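Local coordinates for pectate lyase 47 (Bacillus sp. TS-47, PDB 1VBL), which probably cleaves the polygalacturonate backbone of pectate by calcium-dependent beta-elimination, as a secreted, thermostable enzyme of polysaccharide lyase family 1, at residues M352-T357 against Y367-A372; V130-S135 against N154-I159; A92-Y97 against T219-P224; H276-N281 against L405-A410. One frame throughout, in Å; residues are numbered along the deposited sequence.

Interaction 1 (M352-T357 against Y367-A372); sequences MYETGT and YIDLVA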
loop_
_atom_site.group_PDB
_atom_site.type_symbol
_atom_site.label_atom_id
_atom_site.label_comp_id
_atom_site.label_asym_id
_atom_site.label_seq_id
_atom_site.Cartn_x
_atom_site.Cartn_y
_atom_site.Cartn_z
ATOM N N MET A 352 -1.872 15.051 16.812
ATOM C CA MET A 352 -0.811 14.184 16.328
ATOM C C MET A 352 0.452 14.641 17.021
ATOM O O MET A 352 0.529 15.769 17.511
ATOM C CB MET A 352 -0.650 14.274 14.800
ATOM C CG MET A 352 0.274 15.370 14.278
ATOM S SD MET A 352 0.564 15.252 12.472
ATOM C CE MET A 352 1.993 14.183 12.404
ATOM N N TYR A 353 1.428 13.755 17.111
ATOM C CA TYR A 353 2.679 14.144 17.716
ATOM C C TYR A 353 3.734 13.956 16.651
ATOM O O TYR A 353 3.675 13.015 15.858
ATOM C CB TYR A 353 3.015 13.297 18.941
ATOM C CG TYR A 353 4.204 13.859 19.675
ATOM C CD1 TYR A 353 4.135 15.111 20.288
ATOM C CD2 TYR A 353 5.415 13.178 19.705
ATOM C CE1 TYR A 353 5.247 15.671 20.907
ATOM C CE2 TYR A 353 6.536 13.729 20.322
ATOM C CZ TYR A 353 6.445 14.976 20.919
ATOM O OH TYR A 353 7.554 15.533 21.519
ATOM N N GLU A 354 4.693 14.868 16.627
ATOM C CA GLU A 354 5.754 14.822 15.642
ATOM C C GLU A 354 7.008 15.412 16.256
ATOM O O GLU A 354 6.952 16.441 16.933
ATOM C CB GLU A 354 5.351 15.636 14.413
ATOM C CG GLU A 354 6.456 15.775 13.384
ATOM C CD GLU A 354 6.766 17.219 13.053
ATOM O OE1 GLU A 354 6.084 18.119 13.588
ATOM O OE2 GLU A 354 7.696 17.454 12.253
ATOM N N THR A 355 8.140 14.761 16.022
ATOM C CA THR A 355 9.400 15.253 16.552
ATOM C C THR A 355 10.573 14.697 15.756
ATOM O O THR A 355 10.465 13.649 15.121
ATOM C CB THR A 355 9.569 14.857 18.034
ATOM O OG1 THR A 355 10.679 15.568 18.592
ATOM C CG2 THR A 355 9.821 13.358 18.166
ATOM N N GLY A 356 11.686 15.424 15.785
ATOM C CA GLY A 356 12.892 14.997 15.098
ATOM C C GLY A 356 12.856 14.983 13.583
ATOM O O GLY A 356 13.699 14.342 12.956
ATOM N N THR A 357 11.901 15.688 12.985
ATOM C CA THR A 357 11.802 15.724 11.530
ATOM C C THR A 357 12.882 16.602 10.908
ATOM O O THR A 357 13.144 17.715 11.373
ATOM C CB THR A 357 10.436 16.285 11.048
ATOM O OG1 THR A 357 9.366 15.479 11.559
ATOM C CG2 THR A 357 10.371 16.283 9.528
ATOM N N TYR A 367 16.314 20.654 11.076
ATOM C CA TYR A 367 15.195 20.071 11.794
ATOM C C TYR A 367 14.050 21.046 11.601
ATOM O O TYR A 367 14.261 22.261 11.535
ATOM C CB TYR A 367 15.502 19.939 13.286
ATOM C CG TYR A 367 16.335 18.729 13.624
ATOM C CD1 TYR A 367 17.715 18.830 13.796
ATOM C CD2 TYR A 367 15.744 17.473 13.743
ATOM C CE1 TYR A 367 18.489 17.698 14.080
ATOM C CE2 TYR A 367 16.502 16.341 14.024
ATOM C CZ TYR A 367 17.872 16.459 14.191
ATOM O OH TYR A 367 18.614 15.334 14.467
ATOM N N ILE A 368 12.836 20.523 11.514
ATOM C CA ILE A 368 11.683 21.380 11.312
ATOM C C ILE A 368 10.454 20.820 12.008
ATOM O O ILE A 368 10.319 19.606 12.181
ATOM C CB ILE A 368 11.389 21.539 9.802
ATOM C CG1 ILE A 368 10.212 22.495 9.584
ATOM C CG2 ILE A 368 11.092 20.175 9.183
ATOM C CD1 ILE A 368 9.961 22.810 8.118
ATOM N N ASP A 369 9.574 21.719 12.431
ATOM C CA ASP A 369 8.329 21.332 13.082
ATOM C C ASP A 369 7.290 21.353 11.961
ATOM O O ASP A 369 6.753 22.411 11.624
ATOM C CB ASP A 369 7.952 22.357 14.156
ATOM C CG ASP A 369 6.734 21.942 14.959
ATOM O OD1 ASP A 369 5.899 21.183 14.428
ATOM O OD2 ASP A 369 6.603 22.388 16.120
ATOM N N LEU A 370 7.021 20.194 11.370
ATOM C CA LEU A 370 6.064 20.121 10.274
ATOM C C LEU A 370 4.642 20.483 10.681
ATOM O O LEU A 370 3.889 21.024 9.874
ATOM C CB LEU A 370 6.092 18.731 9.627
ATOM C CG LEU A 370 7.357 18.406 8.821
ATOM C CD1 LEU A 370 7.189 17.069 8.121
ATOM C CD2 LEU A 370 7.621 19.506 7.792
ATOM N N VAL A 371 4.266 20.183 11.920
ATOM C CA VAL A 371 2.923 20.525 12.374
ATOM C C VAL A 371 2.794 22.046 12.410
ATOM O O VAL A 371 1.804 22.603 11.937
ATOM C CB VAL A 371 2.623 19.958 13.782
ATOM C CG1 VAL A 371 1.303 20.511 14.290
ATOM C CG2 VAL A 371 2.554 18.436 13.729
ATOM N N ALA A 372 3.798 22.712 12.971
ATOM C CA ALA A 372 3.793 24.170 13.048
ATOM C C ALA A 372 3.819 24.741 11.634
ATOM O O ALA A 372 3.115 25.704 11.325
ATOM C CB ALA A 372 5.008 24.663 13.833
HETATM O O HOH W 1 9.876 17.703 14.102
#

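Interaction 2 (V130-S135 against N154-I159); sequences VGSNTS and NVDNVI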
loop_
_atom_site.group_PDB
_atom_site.type_symbol
_atom_site.label_atom_id
_atom_site.label_comp_id
_atom_site.label_asym_id
_atom_site.label_seq_id
_atom_site.Cartn_x
_atom_site.Cartn_y
_atom_site.Cartn_z
ATOM N N VAL A 130 -4.767 -14.899 0.891
ATOM C CA VAL A 130 -3.749 -15.470 1.768
ATOM C C VAL A 130 -4.416 -15.876 3.078
ATOM O O VAL A 130 -5.094 -15.068 3.714
ATOM C CB VAL A 130 -2.617 -14.452 2.073
ATOM C CG1 VAL A 130 -1.550 -15.105 2.957
ATOM C CG2 VAL A 130 -1.990 -13.961 0.777
ATOM N N GLY A 131 -4.235 -17.133 3.471
ATOM C CA GLY A 131 -4.831 -17.610 4.706
ATOM C C GLY A 131 -4.004 -17.246 5.927
ATOM O O GLY A 131 -2.898 -16.716 5.801
ATOM N N SER A 132 -4.535 -17.531 7.111
ATOM C CA SER A 132 -3.835 -17.238 8.359
ATOM C C SER A 132 -2.588 -18.106 8.519
ATOM O O SER A 132 -2.481 -19.172 7.911
ATOM C CB SER A 132 -4.768 -17.466 9.554
ATOM O OG SER A 132 -5.862 -16.566 9.527
ATOM N N ASN A 133 -1.654 -17.639 9.343
ATOM C CA ASN A 133 -0.411 -18.362 9.609
ATOM C C ASN A 133 0.344 -18.673 8.324
ATOM O O ASN A 133 0.710 -19.823 8.054
ATOM C CB ASN A 133 -0.722 -19.654 10.365
ATOM C CG ASN A 133 -1.634 -19.418 11.544
ATOM O OD1 ASN A 133 -1.379 -18.540 12.369
ATOM N ND2 ASN A 133 -2.708 -20.194 11.631
ATOM N N THR A 134 0.592 -17.633 7.541
ATOM C CA THR A 134 1.286 -17.793 6.280
ATOM C C THR A 134 2.482 -16.860 6.175
ATOM O O THR A 134 2.429 -15.711 6.614
ATOM C CB THR A 134 0.346 -17.483 5.087
ATOM O OG1 THR A 134 -0.852 -18.263 5.198
ATOM C CG2 THR A 134 1.039 -17.806 3.762
ATOM N N SER A 135 3.565 -17.375 5.610
ATOM C CA SER A 135 4.758 -16.580 5.373
ATOM C C SER A 135 5.046 -16.725 3.886
ATOM O O SER A 135 5.267 -17.832 3.399
ATOM C CB SER A 135 5.960 -17.094 6.180
ATOM O OG SER A 135 5.874 -16.722 7.547
ATOM N N ASN A 154 -9.663 -10.980 6.363
ATOM C CA ASN A 154 -10.221 -11.707 7.495
ATOM C C ASN A 154 -9.326 -12.827 8.008
ATOM O O ASN A 154 -9.808 -13.882 8.418
ATOM C CB ASN A 154 -11.601 -12.271 7.137
ATOM C CG ASN A 154 -12.599 -11.184 6.795
ATOM O OD1 ASN A 154 -12.785 -10.234 7.557
ATOM N ND2 ASN A 154 -13.252 -11.317 5.647
ATOM N N VAL A 155 -8.018 -12.600 7.984
ATOM C CA VAL A 155 -7.083 -13.603 8.476
ATOM C C VAL A 155 -6.167 -12.992 9.525
ATOM O O VAL A 155 -6.256 -11.797 9.815
ATOM C CB VAL A 155 -6.236 -14.199 7.327
ATOM C CG1 VAL A 155 -7.130 -14.995 6.399
ATOM C CG2 VAL A 155 -5.525 -13.090 6.557
ATOM N N ASP A 156 -5.303 -13.811 10.110
ATOM C CA ASP A 156 -4.380 -13.324 11.124
ATOM C C ASP A 156 -3.029 -13.995 10.989
ATOM O O ASP A 156 -2.927 -15.110 10.478
ATOM C CB ASP A 156 -4.905 -13.611 12.541
ATOM C CG ASP A 156 -6.320 -13.114 12.762
ATOM O OD1 ASP A 156 -7.273 -13.823 12.373
ATOM O OD2 ASP A 156 -6.481 -12.010 13.322
ATOM N N ASN A 157 -1.994 -13.299 11.446
ATOM C CA ASN A 157 -0.642 -13.831 11.455
ATOM C C ASN A 157 -0.071 -14.150 10.080
ATOM O O ASN A 157 0.049 -15.317 9.692
ATOM C CB ASN A 157 -0.626 -15.078 12.344
ATOM C CG ASN A 157 0.760 -15.481 12.740
ATOM O OD1 ASN A 157 1.619 -14.629 12.953
ATOM N ND2 ASN A 157 0.988 -16.784 12.865
ATOM N N VAL A 158 0.310 -13.101 9.358
ATOM C CA VAL A 158 0.849 -13.246 8.014
ATOM C C VAL A 158 2.121 -12.424 7.840
ATOM O O VAL A 158 2.197 -11.276 8.276
ATOM C CB VAL A 158 -0.188 -12.796 6.959
ATOM C CG1 VAL A 158 0.404 -12.887 5.556
ATOM C CG2 VAL A 158 -1.433 -13.659 7.069
ATOM N N ILE A 159 3.116 -13.030 7.204
ATOM C CA ILE A 159 4.392 -12.373 6.954
ATOM C C ILE A 159 4.692 -12.364 5.453
ATOM O O ILE A 159 4.631 -13.400 4.798
ATOM C CB ILE A 159 5.552 -13.112 7.662
ATOM C CG1 ILE A 159 5.383 -13.043 9.180
ATOM C CG2 ILE A 159 6.885 -12.502 7.246
ATOM C CD1 ILE A 159 6.512 -13.729 9.954
HETATM O O HOH W 2 -7.445 -16.790 11.699
#

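Interaction 3 (A92-Y97 against T219-P224); sequences AYLREY and TYFGRP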
loop_
_atom_site.group_PDB
_atom_site.type_symbol
_atom_site.label_atom_id
_atom_site.label_comp_id
_atom_site.label_asym_id
_atom_site.label_seq_id
_atom_site.Cartn_x
_atom_site.Cartn_y
_atom_site.Cartn_z
ATOM N N ALA A 92 -17.055 2.277 -26.813
ATOM C CA ALA A 92 -18.468 2.515 -26.547
ATOM C C ALA A 92 -18.642 3.086 -25.145
ATOM O O ALA A 92 -19.508 3.929 -24.909
ATOM C CB ALA A 92 -19.254 1.215 -26.688
ATOM N N TYR A 93 -17.814 2.626 -24.214
ATOM C CA TYR A 93 -17.885 3.104 -22.841
ATOM C C TYR A 93 -17.461 4.567 -22.808
ATOM O O TYR A 93 -18.061 5.383 -22.109
ATOM C CB TYR A 93 -16.976 2.260 -21.941
ATOM C CG TYR A 93 -17.088 2.589 -20.469
ATOM C CD1 TYR A 93 -16.351 3.633 -19.909
ATOM C CD2 TYR A 93 -17.936 1.857 -19.634
ATOM C CE1 TYR A 93 -16.452 3.940 -18.554
ATOM C CE2 TYR A 93 -18.045 2.157 -18.280
ATOM C CZ TYR A 93 -17.301 3.200 -17.748
ATOM O OH TYR A 93 -17.413 3.508 -16.411
ATOM N N LEU A 94 -16.423 4.892 -23.571
ATOM C CA LEU A 94 -15.929 6.261 -23.645
ATOM C C LEU A 94 -16.988 7.191 -24.230
ATOM O O LEU A 94 -17.219 8.286 -23.712
ATOM C CB LEU A 94 -14.664 6.318 -24.502
ATOM C CG LEU A 94 -13.316 6.344 -23.775
ATOM C CD1 LEU A 94 -13.311 5.372 -22.618
ATOM C CD2 LEU A 94 -12.211 6.021 -24.774
ATOM N N ARG A 95 -17.632 6.751 -25.307
ATOM C CA ARG A 95 -18.662 7.556 -25.956
ATOM C C ARG A 95 -19.889 7.741 -25.071
ATOM O O ARG A 95 -20.496 8.810 -25.042
ATOM C CB ARG A 95 -19.097 6.911 -27.279
ATOM C CG ARG A 95 -18.057 6.964 -28.388
ATOM C CD ARG A 95 -18.694 6.670 -29.745
ATOM N NE ARG A 95 -19.182 5.297 -29.853
ATOM C CZ ARG A 95 -18.406 4.241 -30.074
ATOM N NH1 ARG A 95 -17.096 4.394 -30.218
ATOM N NH2 ARG A 95 -18.939 3.030 -30.145
ATOM N N GLU A 96 -20.247 6.692 -24.346
ATOM C CA GLU A 96 -21.419 6.718 -23.481
ATOM C C GLU A 96 -21.294 7.567 -22.217
ATOM O O GLU A 96 -22.218 8.305 -21.870
ATOM C CB GLU A 96 -21.787 5.287 -23.076
ATOM C CG GLU A 96 -23.039 5.165 -22.210
ATOM C CD GLU A 96 -24.324 5.351 -23.000
ATOM O OE1 GLU A 96 -25.418 5.304 -22.392
ATOM O OE2 GLU A 96 -24.244 5.538 -24.230
ATOM N N TYR A 97 -20.151 7.481 -21.544
ATOM C CA TYR A 97 -19.979 8.188 -20.283
ATOM C C TYR A 97 -19.094 9.429 -20.226
ATOM O O TYR A 97 -18.847 9.958 -19.141
ATOM C CB TYR A 97 -19.528 7.180 -19.224
ATOM C CG TYR A 97 -20.491 6.022 -19.092
ATOM C CD1 TYR A 97 -21.786 6.221 -18.608
ATOM C CD2 TYR A 97 -20.125 4.733 -19.486
ATOM C CE1 TYR A 97 -22.694 5.168 -18.520
ATOM C CE2 TYR A 97 -21.026 3.670 -19.400
ATOM C CZ TYR A 97 -22.308 3.894 -18.917
ATOM O OH TYR A 97 -23.204 2.852 -18.816
ATOM N N THR A 219 -4.592 9.240 -21.201
ATOM C CA THR A 219 -5.620 10.095 -20.634
ATOM C C THR A 219 -6.940 9.905 -21.374
ATOM O O THR A 219 -6.962 9.742 -22.594
ATOM C CB THR A 219 -5.205 11.580 -20.732
ATOM O OG1 THR A 219 -4.017 11.794 -19.960
ATOM C CG2 THR A 219 -6.312 12.485 -20.214
ATOM N N TYR A 220 -8.032 9.905 -20.618
ATOM C CA TYR A 220 -9.370 9.767 -21.179
ATOM C C TYR A 220 -10.294 10.686 -20.398
ATOM O O TYR A 220 -10.162 10.820 -19.180
ATOM C CB TYR A 220 -9.869 8.322 -21.080
ATOM C CG TYR A 220 -9.080 7.354 -21.931
ATOM C CD1 TYR A 220 -8.091 6.548 -21.369
ATOM C CD2 TYR A 220 -9.299 7.271 -23.307
ATOM C CE1 TYR A 220 -7.337 5.682 -22.158
ATOM C CE2 TYR A 220 -8.551 6.412 -24.104
ATOM C CZ TYR A 220 -7.572 5.620 -23.524
ATOM O OH TYR A 220 -6.834 4.763 -24.307
ATOM N N PHE A 221 -11.226 11.323 -21.101
ATOM C CA PHE A 221 -12.156 12.247 -20.463
ATOM C C PHE A 221 -11.366 13.404 -19.865
ATOM O O PHE A 221 -11.827 14.074 -18.942
ATOM C CB PHE A 221 -12.944 11.543 -19.356
ATOM C CG PHE A 221 -13.884 10.478 -19.850
ATOM C CD1 PHE A 221 -14.558 9.665 -18.947
ATOM C CD2 PHE A 221 -14.112 10.297 -21.213
ATOM C CE1 PHE A 221 -15.445 8.685 -19.386
ATOM C CE2 PHE A 221 -14.995 9.321 -21.667
ATOM C CZ PHE A 221 -15.665 8.513 -20.750
ATOM N N GLY A 222 -10.167 13.629 -20.393
ATOM C CA GLY A 222 -9.334 14.708 -19.896
ATOM C C GLY A 222 -8.769 14.447 -18.511
ATOM O O GLY A 222 -8.326 15.377 -17.836
ATOM N N ARG A 223 -8.792 13.185 -18.085
ATOM C CA ARG A 223 -8.271 12.802 -16.776
ATOM C C ARG A 223 -7.274 11.654 -16.928
ATOM O O ARG A 223 -7.407 10.818 -17.821
ATOM C CB ARG A 223 -9.409 12.352 -15.849
ATOM C CG ARG A 223 -10.563 13.337 -15.713
ATOM C CD ARG A 223 -10.075 14.703 -15.277
ATOM N NE ARG A 223 -9.332 14.644 -14.024
ATOM C CZ ARG A 223 -8.236 15.356 -13.782
ATOM N NH1 ARG A 223 -7.761 16.176 -14.712
ATOM N NH2 ARG A 223 -7.614 15.249 -12.616
ATOM N N PRO A 224 -6.251 11.604 -16.061
ATOM C CA PRO A 224 -5.281 10.512 -16.173
ATOM C C PRO A 224 -5.980 9.165 -15.997
ATOM O O PRO A 224 -6.815 9.000 -15.109
ATOM C CB PRO A 224 -4.280 10.818 -15.055
ATOM C CG PRO A 224 -5.100 11.584 -14.056
ATOM C CD PRO A 224 -5.928 12.490 -14.930
#

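Interaction 4 (H276-N281 against L405-A410); sequences HNYYKN and LVKAKA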
loop_
_atom_site.group_PDB
_atom_site.type_symbol
_atom_site.label_atom_id
_atom_site.label_comp_id
_atom_site.label_asym_id
_atom_site.label_seq_id
_atom_site.Cartn_x
_atom_site.Cartn_y
_atom_site.Cartn_z
ATOM N N HIS A 276 11.544 2.764 8.835
ATOM C CA HIS A 276 12.647 2.491 7.924
ATOM C C HIS A 276 12.234 2.184 6.494
ATOM O O HIS A 276 12.902 1.421 5.794
ATOM C CB HIS A 276 13.513 1.358 8.472
ATOM C CG HIS A 276 14.216 1.712 9.744
ATOM N ND1 HIS A 276 13.678 1.463 10.988
ATOM C CD2 HIS A 276 15.395 2.340 9.963
ATOM C CE1 HIS A 276 14.495 1.921 11.919
ATOM N NE2 HIS A 276 15.545 2.458 11.323
ATOM N N ASN A 277 11.133 2.784 6.059
ATOM C CA ASN A 277 10.675 2.575 4.698
ATOM C C ASN A 277 11.271 3.681 3.848
ATOM O O ASN A 277 11.529 4.785 4.328
ATOM C CB ASN A 277 9.144 2.605 4.630
ATOM C CG ASN A 277 8.514 1.452 5.388
ATOM O OD1 ASN A 277 8.651 0.289 5.001
ATOM N ND2 ASN A 277 7.831 1.766 6.480
ATOM N N TYR A 278 11.495 3.364 2.583
ATOM C CA TYR A 278 12.076 4.299 1.635
ATOM C C TYR A 278 10.987 4.725 0.649
ATOM O O TYR A 278 10.575 3.934 -0.201
ATOM C CB TYR A 278 13.217 3.590 0.902
ATOM C CG TYR A 278 14.137 4.441 0.048
ATOM C CD1 TYR A 278 15.271 3.872 -0.531
ATOM C CD2 TYR A 278 13.878 5.794 -0.199
ATOM C CE1 TYR A 278 16.128 4.615 -1.331
ATOM C CE2 TYR A 278 14.738 6.555 -1.009
ATOM C CZ TYR A 278 15.862 5.949 -1.571
ATOM O OH TYR A 278 16.730 6.660 -2.369
ATOM N N TYR A 279 10.503 5.960 0.786
ATOM C CA TYR A 279 9.489 6.486 -0.123
ATOM C C TYR A 279 10.237 7.356 -1.122
ATOM O O TYR A 279 10.819 8.378 -0.754
ATOM C CB TYR A 279 8.450 7.332 0.624
ATOM C CG TYR A 279 7.655 6.553 1.645
ATOM C CD1 TYR A 279 8.121 6.404 2.950
ATOM C CD2 TYR A 279 6.447 5.942 1.300
ATOM C CE1 TYR A 279 7.410 5.669 3.888
ATOM C CE2 TYR A 279 5.727 5.196 2.232
ATOM C CZ TYR A 279 6.216 5.067 3.525
ATOM O OH TYR A 279 5.514 4.349 4.465
ATOM N N LYS A 280 10.223 6.946 -2.385
ATOM C CA LYS A 280 10.938 7.676 -3.420
ATOM C C LYS A 280 10.084 7.970 -4.642
ATOM O O LYS A 280 9.610 7.064 -5.330
ATOM C CB LYS A 280 12.184 6.890 -3.842
ATOM C CG LYS A 280 13.015 7.564 -4.935
ATOM C CD LYS A 280 14.295 6.782 -5.198
ATOM C CE LYS A 280 15.112 7.397 -6.327
ATOM N NZ LYS A 280 15.496 8.810 -6.054
ATOM N N ASN A 281 9.900 9.256 -4.903
ATOM C CA ASN A 281 9.126 9.695 -6.044
ATOM C C ASN A 281 7.737 9.067 -6.107
ATOM O O ASN A 281 7.367 8.425 -7.100
ATOM C CB ASN A 281 9.916 9.427 -7.332
ATOM C CG ASN A 281 11.232 10.192 -7.366
ATOM O OD1 ASN A 281 11.319 11.296 -6.833
ATOM N ND2 ASN A 281 12.252 9.616 -7.995
ATOM N N LEU A 405 21.029 4.637 6.224
ATOM C CA LEU A 405 20.521 3.351 6.678
ATOM C C LEU A 405 19.401 2.797 5.795
ATOM O O LEU A 405 19.457 1.649 5.346
ATOM C CB LEU A 405 20.009 3.472 8.116
ATOM C CG LEU A 405 19.422 2.185 8.693
ATOM C CD1 LEU A 405 20.510 1.117 8.748
ATOM C CD2 LEU A 405 18.859 2.448 10.080
ATOM N N VAL A 406 18.383 3.615 5.554
ATOM C CA VAL A 406 17.245 3.196 4.745
ATOM C C VAL A 406 17.646 2.915 3.300
ATOM O O VAL A 406 17.219 1.921 2.717
ATOM C CB VAL A 406 16.121 4.261 4.784
ATOM C CG1 VAL A 406 14.989 3.878 3.833
ATOM C CG2 VAL A 406 15.581 4.385 6.206
ATOM N N LYS A 407 18.473 3.776 2.717
ATOM C CA LYS A 407 18.895 3.553 1.339
ATOM C C LYS A 407 19.664 2.240 1.206
ATOM O O LYS A 407 19.557 1.542 0.195
ATOM C CB LYS A 407 19.750 4.726 0.845
ATOM C CG LYS A 407 18.934 5.990 0.598
ATOM C CD LYS A 407 19.724 7.075 -0.117
ATOM C CE LYS A 407 20.725 7.745 0.800
ATOM N NZ LYS A 407 21.295 8.967 0.169
ATOM N N ALA A 408 20.410 1.888 2.244
ATOM C CA ALA A 408 21.207 0.668 2.224
ATOM C C ALA A 408 20.463 -0.623 2.546
ATOM O O ALA A 408 20.763 -1.666 1.962
ATOM C CB ALA A 408 22.398 0.819 3.171
ATOM N N LYS A 409 19.493 -0.564 3.454
ATOM C CA LYS A 409 18.785 -1.773 3.871
ATOM C C LYS A 409 17.326 -1.971 3.471
ATOM O O LYS A 409 16.814 -3.088 3.548
ATOM C CB LYS A 409 18.888 -1.921 5.390
ATOM C CG LYS A 409 20.304 -1.779 5.936
ATOM C CD LYS A 409 20.452 -2.467 7.287
ATOM C CE LYS A 409 19.421 -1.982 8.300
ATOM N NZ LYS A 409 19.554 -2.692 9.608
ATOM N N ALA A 410 16.643 -0.914 3.053
ATOM C CA ALA A 410 15.242 -1.058 2.678
ATOM C C ALA A 410 15.058 -1.722 1.317
ATOM O O ALA A 410 15.901 -1.593 0.428
ATOM C CB ALA A 410 14.555 0.307 2.682
#

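Interaction 1 (M352-T357 against Y367-A372)
Glu354 holds its CG anti to the backbone N (chi1 174°) and then bends at chi2, which lays its carboxylate against the first turn of helix 370-377. Both oxygens accept amide N-H groups there. Leu370 N meets Glu354 OE2 at 3.0 Å on the syn side, 20° out of the carboxylate plane, while Val371 N comes to Glu354 OE1 at 3.2 Å from above that plane. The anti lone pair of Glu354 OE2 goes to Thr357 OG1 at 2.7 Å, giving this oxygen two protein donors. Asp369, at the N-cap, accepts from Ala372 N through its OD1 at 3.0 Å. The setting is the right-handed parallel beta-helix of the family: strand 351-361 lies parallel to 322-332, and the chain doubles back antiparallel through 364-367 before the helix starts. Where it returns, Ile368 N donates to Thr357 O at 2.8 Å. Glu354 OE1 and Asp369 OD1 approach to 3.2 Å with their carboxylate planes 56° apart, and Lys384 makes a salt bridge to each, which probably offsets the like charges. An alanine in place of Glu354 is likely to deprive Leu370 N and Val371 N of these acceptors and Lys384 of one of its two carboxylates. Beside the polar cluster, Thr357 CG2 packs across Leu370 CD1 at 3.6 Å. Met352 and Val371 meet tip to tip, CG to CG2 at 3.9 Å.

Interaction 2 (V130-S135 against N154-I159)
Val130 starts the contact, its CG1 lying 3.9 Å from Val158 CG1. Gly131 follows, its carbonyl O taking a bond from Thr134 OG1 at 2.6 Å and so bracing the bend inside 130-135. Ser132 OG accepts from Asp156 N at 2.9 Å, and the same hydroxyl shares a water with Asp156 OD1, while Asp156 OD2 bonds to Ser198 OG. At Asn133 the amide N donates to Asp156 O at 3.1 Å, and the side-chain OD1 receives Asn157 ND2 at 3.0 Å. That bond is nearly straight (172°) and lies on a lone pair of Asn133 OD1, although the two amide planes are 69° apart. Asn157 reaches it with CG anti to its backbone N (chi1 -164°). Both asparagines have positive phi, so like residues turn like corners on successive coils, resembling the asparagine stacks known from pectate lyase beta-helices. Asn133 ND2 bonds to Ser56 O, and Asn157 OD1 accepts from Thr22 N and Gly23 N; an alanine at Asn133 would probably cost Asn157 ND2 an acceptor and leave Ser56 O without its mate. Thr134 N then donates to Asn157 O at 3.2 Å, and Thr134 O accepts from Ile159 N at 2.8 Å. Ser135 pairs with Ile159, its OG bonded to Gly24 N. Strand 134-138 thus runs parallel between 59-63 and 156-161, and 156-161 is followed across the sheet by 200-208.

Interaction 3 (A92-Y97 against T219-P224)
A largely apolar contact, with no hydrogen bond across it, this one sets the tip of a beta hairpin against the last turns of helix 90-97, in the peripheral structure around the parallel beta-helix. Phe221 takes the largest share, with Leu94 next. Phe221 occupies the second position of a type I' turn from Tyr220 to Arg223, closed by Arg223 N to Tyr220 O at 2.9 Å and Tyr220 N to Arg223 O at 3.0 Å. With CG anti to its carbonyl carbon (chi1 -67°), the ring projects from the turn edge-first to the helix backbone. Phe221 CE2 comes within 3.2 Å of Leu94 O, which lies near the plane of the Phe221 ring, so rim hydrogens probably face the carbonyl oxygen favourably. Phe221 CZ also reaches Tyr97 C at 3.6 Å, obliquely. Leu94 fits between the two hairpin aromatics: its CG is 4.0 Å from Phe221 CE2, and its CD2 touches Tyr220 CD2 at 3.5 Å. Its chi1 of -99° lies off the usual staggered positions. Tyr93 and Tyr97 point their hydroxyls elsewhere, to Glu112 and to the backbone of Glu108. Helix 110-126 lies against helix 90-97 through Leu111. Beside the hairpin, Phe221 meets Trp175 of strand 174-176 edge-to-face and lies near Trp185 of strand 184-186.

Interaction 4 (H276-N281 against L405-A410)
The end of helix 402-409 settles on the chain where it passes from His276 into the strand, with CA atoms of His276 and Val406 5.6 Å apart and those of Asn277 and Ala410 6.2 Å apart. His276 has positive phi (57°), marking a bend just ahead of Tyr278. Val406 is the central apolar piece. Its CG1 presses on Tyr278 CB at 3.4 Å and also lies 3.6 Å from Asn277 O, while CG2 covers the His276 backbone. Tyr278 carries CG anti to its backbone N (chi1 -169°), and this places the ring beside Lys407, whose CG is 3.7 Å from Tyr278 CE1; the two side chains run obliquely to one another. One turn on from Val406, Ala410 is held by its N-H to Val406 O and puts its CB 4.0 Å from Tyr278 CB. The same methyl is also close to His276 O. Leu405, the residue before Val406, brings its CD2 to His276 CD2 at 3.5 Å, obliquely to the imidazole. Tyr278 OH bonds to Glu302 and Asn277 OD1 accepts from Asn246 N, both outside these two segments; the His276 ring stacks with Tyr245. Strands 239-251 and 293-303 flank 272-280, and Val406 and Lys407 also touch Tyr300, so the helix lies across neighbouring strands of the parallel beta-helix. With no hydrogen bond between the two segments, their cohesion rests on the close meshing of methyl, methylene and ring carbons, which suggests that shape and burial, more than directed polar bonds, seat this helix.

Interactions 1, 2 and 4 all reach strands of the parallel beta-helix, while interaction 3 joins a helix and a hairpin outside it. Along the chain, 130-135/154-159 falls within the span bridged by interaction 3; that span closes before interaction 4 opens, and interaction 4 in turn encloses interaction 1. Centres of interactions 1 and 4 are about 20 Å apart, those of 2 and 4 about 26 Å, and those of 1 and 3 about 42 Å. Interactions 2 and 3 lie on opposite sides of the chain's centre. No two of them touch; they join separate regions of the lyase: strand pairing early in the coil stack, two helices packed onto later strands, and the peripheral hairpin.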